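Long-range contacts in organophosphorus hydrolase (Pseudomonas pseudoalcaligenes, PDB 4LE6), which probably hydrolyses organophosphate triesters, as a two-zinc enzyme of the metallo-beta-lactamase superfamily: residues S72-M77 with N251-F256; H294-G299 with Y310-V315. All blocks are in the same frame, centred on the assembly; numbering follows the deposited sequence.

Contact 1 of 2, residues S72-M77 with N251-F256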
loop_
_atom_site.group_PDB
_atom_site.type_symbol
_atom_site.label_atom_id
_atom_site.label_comp_id
_atom_site.label_asym_id
_atom_site.label_seq_id
_atom_site.Cartn_x
_atom_site.Cartn_y
_atom_site.Cartn_z
ATOM N N SER A 72 -3.413 -6.921 -21.717
ATOM C CA SER A 72 -2.007 -6.558 -21.533
ATOM C C SER A 72 -1.853 -5.538 -20.405
ATOM O O SER A 72 -1.001 -5.697 -19.521
ATOM C CB SER A 72 -1.423 -5.990 -22.824
ATOM O OG SER A 72 -1.423 -6.979 -23.840
ATOM N N LEU A 73 -2.670 -4.490 -20.429
ATOM C CA LEU A 73 -2.613 -3.498 -19.348
ATOM C C LEU A 73 -2.888 -4.106 -17.971
ATOM O O LEU A 73 -2.238 -3.750 -16.979
ATOM C CB LEU A 73 -3.590 -2.366 -19.611
ATOM C CG LEU A 73 -3.167 -1.421 -20.742
ATOM C CD1 LEU A 73 -4.363 -0.578 -21.150
ATOM C CD2 LEU A 73 -2.009 -0.536 -20.303
ATOM N N LEU A 74 -3.867 -4.996 -17.892
ATOM C CA LEU A 74 -4.144 -5.668 -16.621
ATOM C C LEU A 74 -2.998 -6.575 -16.171
ATOM O O LEU A 74 -2.611 -6.559 -15.006
ATOM C CB LEU A 74 -5.432 -6.478 -16.733
ATOM C CG LEU A 74 -6.684 -5.627 -16.925
ATOM C CD1 LEU A 74 -7.878 -6.532 -17.196
ATOM C CD2 LEU A 74 -6.955 -4.736 -15.716
ATOM N N ALA A 75 -2.463 -7.371 -17.093
ATOM C CA ALA A 75 -1.360 -8.265 -16.776
ATOM C C ALA A 75 -0.123 -7.479 -16.329
ATOM O O ALA A 75 0.583 -7.885 -15.411
ATOM C CB ALA A 75 -1.027 -9.148 -17.978
ATOM N N ARG A 76 0.133 -6.352 -16.986
ATOM C CA ARG A 76 1.229 -5.466 -16.604
ATOM C C ARG A 76 1.215 -5.062 -15.122
ATOM O O ARG A 76 2.260 -4.866 -14.497
ATOM C CB ARG A 76 1.122 -4.210 -17.468
ATOM C CG ARG A 76 2.134 -3.145 -17.184
ATOM C CD ARG A 76 2.148 -2.105 -18.320
ATOM N NE ARG A 76 3.049 -1.017 -17.985
ATOM C CZ ARG A 76 2.720 0.006 -17.201
ATOM N NH1 ARG A 76 1.495 0.103 -16.698
ATOM N NH2 ARG A 76 3.619 0.942 -16.931
ATOM N N MET A 77 0.029 -4.908 -14.554
ATOM C CA MET A 77 -0.085 -4.546 -13.144
ATOM C C MET A 77 -0.501 -5.752 -12.310
ATOM O O MET A 77 -0.935 -5.607 -11.155
ATOM C CB MET A 77 -1.091 -3.412 -12.962
ATOM C CG MET A 77 -0.690 -2.107 -13.648
ATOM S SD MET A 77 0.853 -1.428 -12.986
ATOM C CE MET A 77 0.401 -0.902 -11.323
ATOM N N ASN A 251 -10.369 2.168 -12.852
ATOM C CA ASN A 251 -9.335 1.133 -12.961
ATOM C C ASN A 251 -7.962 1.754 -13.157
ATOM O O ASN A 251 -7.661 2.285 -14.229
ATOM C CB ASN A 251 -9.660 0.188 -14.116
ATOM C CG ASN A 251 -8.748 -1.036 -14.155
ATOM O OD1 ASN A 251 -7.529 -0.924 -14.023
ATOM N ND2 ASN A 251 -9.340 -2.213 -14.336
ATOM N N HIS A 252 -7.139 1.689 -12.116
ATOM C CA HIS A 252 -5.846 2.363 -12.098
ATOM C C HIS A 252 -4.887 1.747 -13.123
ATOM O O HIS A 252 -3.955 2.409 -13.581
ATOM C CB HIS A 252 -5.219 2.250 -10.716
ATOM C CG HIS A 252 -4.696 0.882 -10.424
ATOM N ND1 HIS A 252 -5.519 -0.158 -10.051
ATOM C CD2 HIS A 252 -3.449 0.366 -10.502
ATOM C CE1 HIS A 252 -4.797 -1.252 -9.887
ATOM N NE2 HIS A 252 -3.536 -0.962 -10.157
ATOM N N ALA A 253 -5.112 0.490 -13.489
ATOM C CA ALA A 253 -4.179 -0.207 -14.371
ATOM C C ALA A 253 -4.408 0.157 -15.817
ATOM O O ALA A 253 -3.552 -0.103 -16.650
ATOM C CB ALA A 253 -4.279 -1.715 -14.205
ATOM N N VAL A 254 -5.552 0.770 -16.115
ATOM C CA VAL A 254 -5.929 1.052 -17.502
ATOM C C VAL A 254 -6.059 2.543 -17.774
ATOM O O VAL A 254 -5.567 3.022 -18.791
ATOM C CB VAL A 254 -7.269 0.376 -17.856
ATOM C CG1 VAL A 254 -7.740 0.750 -19.257
ATOM C CG2 VAL A 254 -7.165 -1.121 -17.724
ATOM N N GLN A 255 -6.726 3.267 -16.875
ATOM C CA GLN A 255 -7.208 4.609 -17.183
ATOM C C GLN A 255 -6.233 5.740 -16.848
ATOM O O GLN A 255 -6.471 6.881 -17.222
ATOM C CB GLN A 255 -8.549 4.858 -16.486
ATOM C CG GLN A 255 -9.690 3.978 -17.015
ATOM C CD GLN A 255 -10.999 4.239 -16.294
ATOM O OE1 GLN A 255 -11.146 3.897 -15.128
ATOM N NE2 GLN A 255 -11.942 4.870 -16.975
ATOM N N PHE A 256 -5.158 5.444 -16.122
ATOM C CA PHE A 256 -4.048 6.385 -16.049
ATOM C C PHE A 256 -3.294 6.318 -17.365
ATOM O O PHE A 256 -3.111 7.342 -18.038
ATOM C CB PHE A 256 -3.133 6.074 -14.872
ATOM C CG PHE A 256 -3.679 6.538 -13.542
ATOM C CD1 PHE A 256 -3.573 7.862 -13.163
ATOM C CD2 PHE A 256 -4.278 5.645 -12.668
ATOM C CE1 PHE A 256 -4.063 8.293 -11.925
ATOM C CE2 PHE A 256 -4.769 6.069 -11.437
ATOM C CZ PHE A 256 -4.665 7.393 -11.067
HETATM O O HOH W 1 -1.058 -1.182 -16.822
#

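Contact 2 of 2, residues H294-G299 with Y310-V315. With ZN (zinc ion), chain K.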
loop_
_atom_site.group_PDB
_atom_site.type_symbol
_atom_site.label_atom_id
_atom_site.label_comp_id
_atom_site.label_asym_id
_atom_site.label_seq_id
_atom_site.Cartn_x
_atom_site.Cartn_y
_atom_site.Cartn_z
ATOM N N HIS A 294 -11.905 4.526 -5.989
ATOM C CA HIS A 294 -11.711 3.182 -6.552
ATOM C C HIS A 294 -10.263 2.862 -6.891
ATOM O O HIS A 294 -9.972 1.920 -7.645
ATOM C CB HIS A 294 -12.618 2.985 -7.769
ATOM C CG HIS A 294 -14.070 3.121 -7.431
ATOM N ND1 HIS A 294 -14.678 2.340 -6.472
ATOM C CD2 HIS A 294 -15.019 3.973 -7.882
ATOM C CE1 HIS A 294 -15.941 2.699 -6.352
ATOM N NE2 HIS A 294 -16.173 3.695 -7.189
ATOM N N LEU A 295 -9.351 3.612 -6.292
ATOM C CA LEU A 295 -7.932 3.310 -6.408
ATOM C C LEU A 295 -7.605 2.295 -5.303
ATOM O O LEU A 295 -8.328 2.225 -4.313
ATOM C CB LEU A 295 -7.095 4.588 -6.271
ATOM C CG LEU A 295 -7.417 5.658 -7.322
ATOM C CD1 LEU A 295 -6.589 6.914 -7.078
ATOM C CD2 LEU A 295 -7.191 5.139 -8.737
ATOM N N PRO A 296 -6.549 1.490 -5.488
ATOM C CA PRO A 296 -6.180 0.494 -4.475
ATOM C C PRO A 296 -5.987 1.155 -3.122
ATOM O O PRO A 296 -5.316 2.182 -3.025
ATOM C CB PRO A 296 -4.885 -0.092 -5.020
ATOM C CG PRO A 296 -4.959 0.138 -6.501
ATOM C CD PRO A 296 -5.608 1.475 -6.620
ATOM N N PHE A 297 -6.651 0.617 -2.109
ATOM C CA PHE A 297 -6.697 1.245 -0.794
ATOM C C PHE A 297 -5.272 1.378 -0.275
ATOM O O PHE A 297 -4.473 0.453 -0.470
ATOM C CB PHE A 297 -7.519 0.366 0.159
ATOM C CG PHE A 297 -7.553 0.882 1.539
ATOM C CD1 PHE A 297 -8.467 1.856 1.895
ATOM C CD2 PHE A 297 -6.638 0.438 2.483
ATOM C CE1 PHE A 297 -8.478 2.381 3.172
ATOM C CE2 PHE A 297 -6.648 0.958 3.759
ATOM C CZ PHE A 297 -7.574 1.935 4.101
ATOM N N PRO A 298 -4.952 2.477 0.430
ATOM C CA PRO A 298 -5.751 3.611 0.911
ATOM C C PRO A 298 -6.185 4.620 -0.165
ATOM O O PRO A 298 -6.883 5.579 0.141
ATOM C CB PRO A 298 -4.819 4.285 1.925
ATOM C CG PRO A 298 -3.472 3.966 1.462
ATOM C CD PRO A 298 -3.552 2.577 0.884
ATOM N N GLY A 299 -5.776 4.413 -1.404
ATOM C CA GLY A 299 -6.218 5.272 -2.489
ATOM C C GLY A 299 -5.549 6.632 -2.494
ATOM O O GLY A 299 -6.021 7.563 -3.149
ATOM N N TYR A 310 -0.691 8.815 -18.118
ATOM C CA TYR A 310 -0.273 9.146 -16.761
ATOM C C TYR A 310 0.092 7.887 -15.993
ATOM O O TYR A 310 -0.099 6.781 -16.489
ATOM C CB TYR A 310 -1.402 9.891 -16.022
ATOM C CG TYR A 310 -1.763 11.203 -16.690
ATOM C CD1 TYR A 310 -2.666 11.241 -17.747
ATOM C CD2 TYR A 310 -1.176 12.395 -16.291
ATOM C CE1 TYR A 310 -2.981 12.445 -18.388
ATOM C CE2 TYR A 310 -1.486 13.604 -16.934
ATOM C CZ TYR A 310 -2.381 13.610 -17.981
ATOM O OH TYR A 310 -2.700 14.784 -18.619
ATOM N N ALA A 311 0.619 8.069 -14.785
ATOM C CA ALA A 311 0.899 6.964 -13.880
ATOM C C ALA A 311 0.454 7.360 -12.478
ATOM O O ALA A 311 0.499 8.538 -12.117
ATOM C CB ALA A 311 2.377 6.614 -13.890
ATOM N N TRP A 312 0.015 6.370 -11.707
ATOM C CA TRP A 312 -0.392 6.545 -10.313
ATOM C C TRP A 312 0.778 6.148 -9.427
ATOM O O TRP A 312 1.388 5.113 -9.661
ATOM C CB TRP A 312 -1.567 5.620 -10.032
ATOM C CG TRP A 312 -2.026 5.563 -8.608
ATOM C CD1 TRP A 312 -2.091 4.454 -7.808
ATOM C CD2 TRP A 312 -2.539 6.652 -7.823
ATOM N NE1 TRP A 312 -2.591 4.799 -6.563
ATOM C CE2 TRP A 312 -2.870 6.138 -6.553
ATOM C CE3 TRP A 312 -2.738 8.014 -8.068
ATOM C CZ2 TRP A 312 -3.390 6.939 -5.535
ATOM C CZ3 TRP A 312 -3.256 8.809 -7.043
ATOM C CH2 TRP A 312 -3.573 8.265 -5.805
ATOM N N VAL A 313 1.103 6.984 -8.445
ATOM C CA VAL A 313 2.174 6.700 -7.508
ATOM C C VAL A 313 1.579 6.677 -6.111
ATOM O O VAL A 313 1.260 7.731 -5.548
ATOM C CB VAL A 313 3.312 7.730 -7.589
ATOM C CG1 VAL A 313 4.430 7.366 -6.600
ATOM C CG2 VAL A 313 3.874 7.773 -9.001
ATOM N N PRO A 314 1.385 5.469 -5.555
ATOM C CA PRO A 314 0.749 5.391 -4.236
ATOM C C PRO A 314 1.691 5.850 -3.138
ATOM O O PRO A 314 2.906 5.688 -3.248
ATOM C CB PRO A 314 0.441 3.904 -4.078
ATOM C CG PRO A 314 1.455 3.200 -4.973
ATOM C CD PRO A 314 1.756 4.145 -6.089
ATOM N N VAL A 315 1.128 6.425 -2.086
ATOM C CA VAL A 315 1.914 6.828 -0.941
ATOM C C VAL A 315 2.603 5.608 -0.341
ATOM O O VAL A 315 2.090 4.476 -0.402
ATOM C CB VAL A 315 1.024 7.504 0.119
ATOM C CG1 VAL A 315 0.064 6.507 0.702
ATOM C CG2 VAL A 315 1.862 8.161 1.195
HETATM ZN ZN ZN K . -18.059 4.505 -7.285
HETATM O O HOH W 2 -3.074 3.178 -4.219
HETATM O O HOH W 3 -19.631 4.265 -8.182
#

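Contact 1 of 2, residues S72-M77 with N251-F256
Ala253 lies against Met77 and Leu74 where the C-terminal end of helix 67-76 packs on the short helical turn 252-255. The apolar contacts carry most of the interface. Met77 CG sits 3.7 Å from Ala253 CB. Bends at chi2 and chi3 (-69°) turn the thioether back, and CE reaches the edge of the His252 ring, near its plane and 4.1 Å from NE2. One branch of Leu74, CD2, does all its touching, meeting Val254 CG2 at 4.1 Å and the amide nitrogen ND2 of Asn251 at 3.7 Å. The Leu73 and Val254 side chains cross at about a right angle, CD1 of the leucine touching CG1 of the valine at 4.1 Å.

No direct hydrogen bond joins the segments; a water does so. It donates to Leu73 O and to Ala253 O (2.7 Å from the water) and accepts from Arg76 NH1, lying at the edge of the guanidinium in its plane.

Within 251-256, Asn251 is the N-cap: its OD1 accepts from Ala253 N at 2.9 Å, in the carbonyl plane. Its backbone N is held in turn by Gln255 OE1, which also accepts from Leu250 N. Arg304 of the second subunit donates to Arg76 O and packs on Met77.

An apolar surface, with one water bonded to two backbone carbonyls, thus seats the end of helix 67-76 on the turn that follows strand 240-246, beside the second subunit.

Contact 2 of 2, residues H294-G299 with Y310-V315
Leu295 presses one methyl, CD1, onto a face of the Trp312 indole, and this CH-pi contact is the tight part of the interface. CD1 stands 3.6 Å from the centroid of the six-membered ring and 15° off the ring normal, with its nearest ring atom, Trp312 CH2, at 3.5 Å. The indole is brought there by a first torsion of 174°, which sets CG opposite the backbone N and carries the ring from strand 310-314 toward the loop. Its other face is met by Pro314 N, offset toward the rim, so both sides of the ring have a neighbour from these segments. Gly299 O approaches obliquely, 3.6 Å from Trp312 CZ2.

Away from this methyl the packing is looser and water enters. Pro296 CD comes no nearer than 4.5 Å to Trp312 NE1, and a water bridges the two residues instead: it accepts from NE1 at 2.9 Å, in the ring plane, and donates to Pro296 O at 2.7 Å. At the far end, Pro298 CG and Val315 CG1 make a light apolar contact. A cis peptide before Pro298 and a positive phi at Gly299 (75°) mark the turn just before strand 300-305, which a weak Gly299 N to Pro296 O bond closes.

At its start the loop supplies a metal ligand: His294 NE2 binds zinc at 2.1 Å, with Asp143, His144 and Asp247 completing the protein ligands, while ND1 is hydrogen-bonded to Ala88 O.

In one sheet of the metallo-beta-lactamase alpha-beta/beta-alpha sandwich, the loop links strand 289-292 to strand 300-305 and brings His294 to the two-zinc site. From strand 85-95, Asn90 ND2 and Tyr92 OH are hydrogen-bonded to Leu295 O and Pro298 O; strand 310-314, outermost of its sheet within this chain, pairs with 300-305, and helix 269-286 packs against Tyr310.

How the contacts relate
The two contacts follow one another along the chain, their centres 12 Å apart, and Phe256 joins them. Its backbone O lies 2.8 Å from Tyr310 N, a probable hydrogen bond, while its ring atom CE2 packs 3.5 Å from Trp312 CB and also reaches Leu295 CD2. A second touch is between His252 ND1 and Pro296 CG, 3.6 Å apart. Contact 2 contributes His294 to the zinc site directly. Contact 1 stays at a remove: the side chain of Asn251 is about 8 Å from that of His294 and about 12 Å from a zinc ion. Both contacts also reach the second subunit, whose Glu316 packs on His252 and on Pro296.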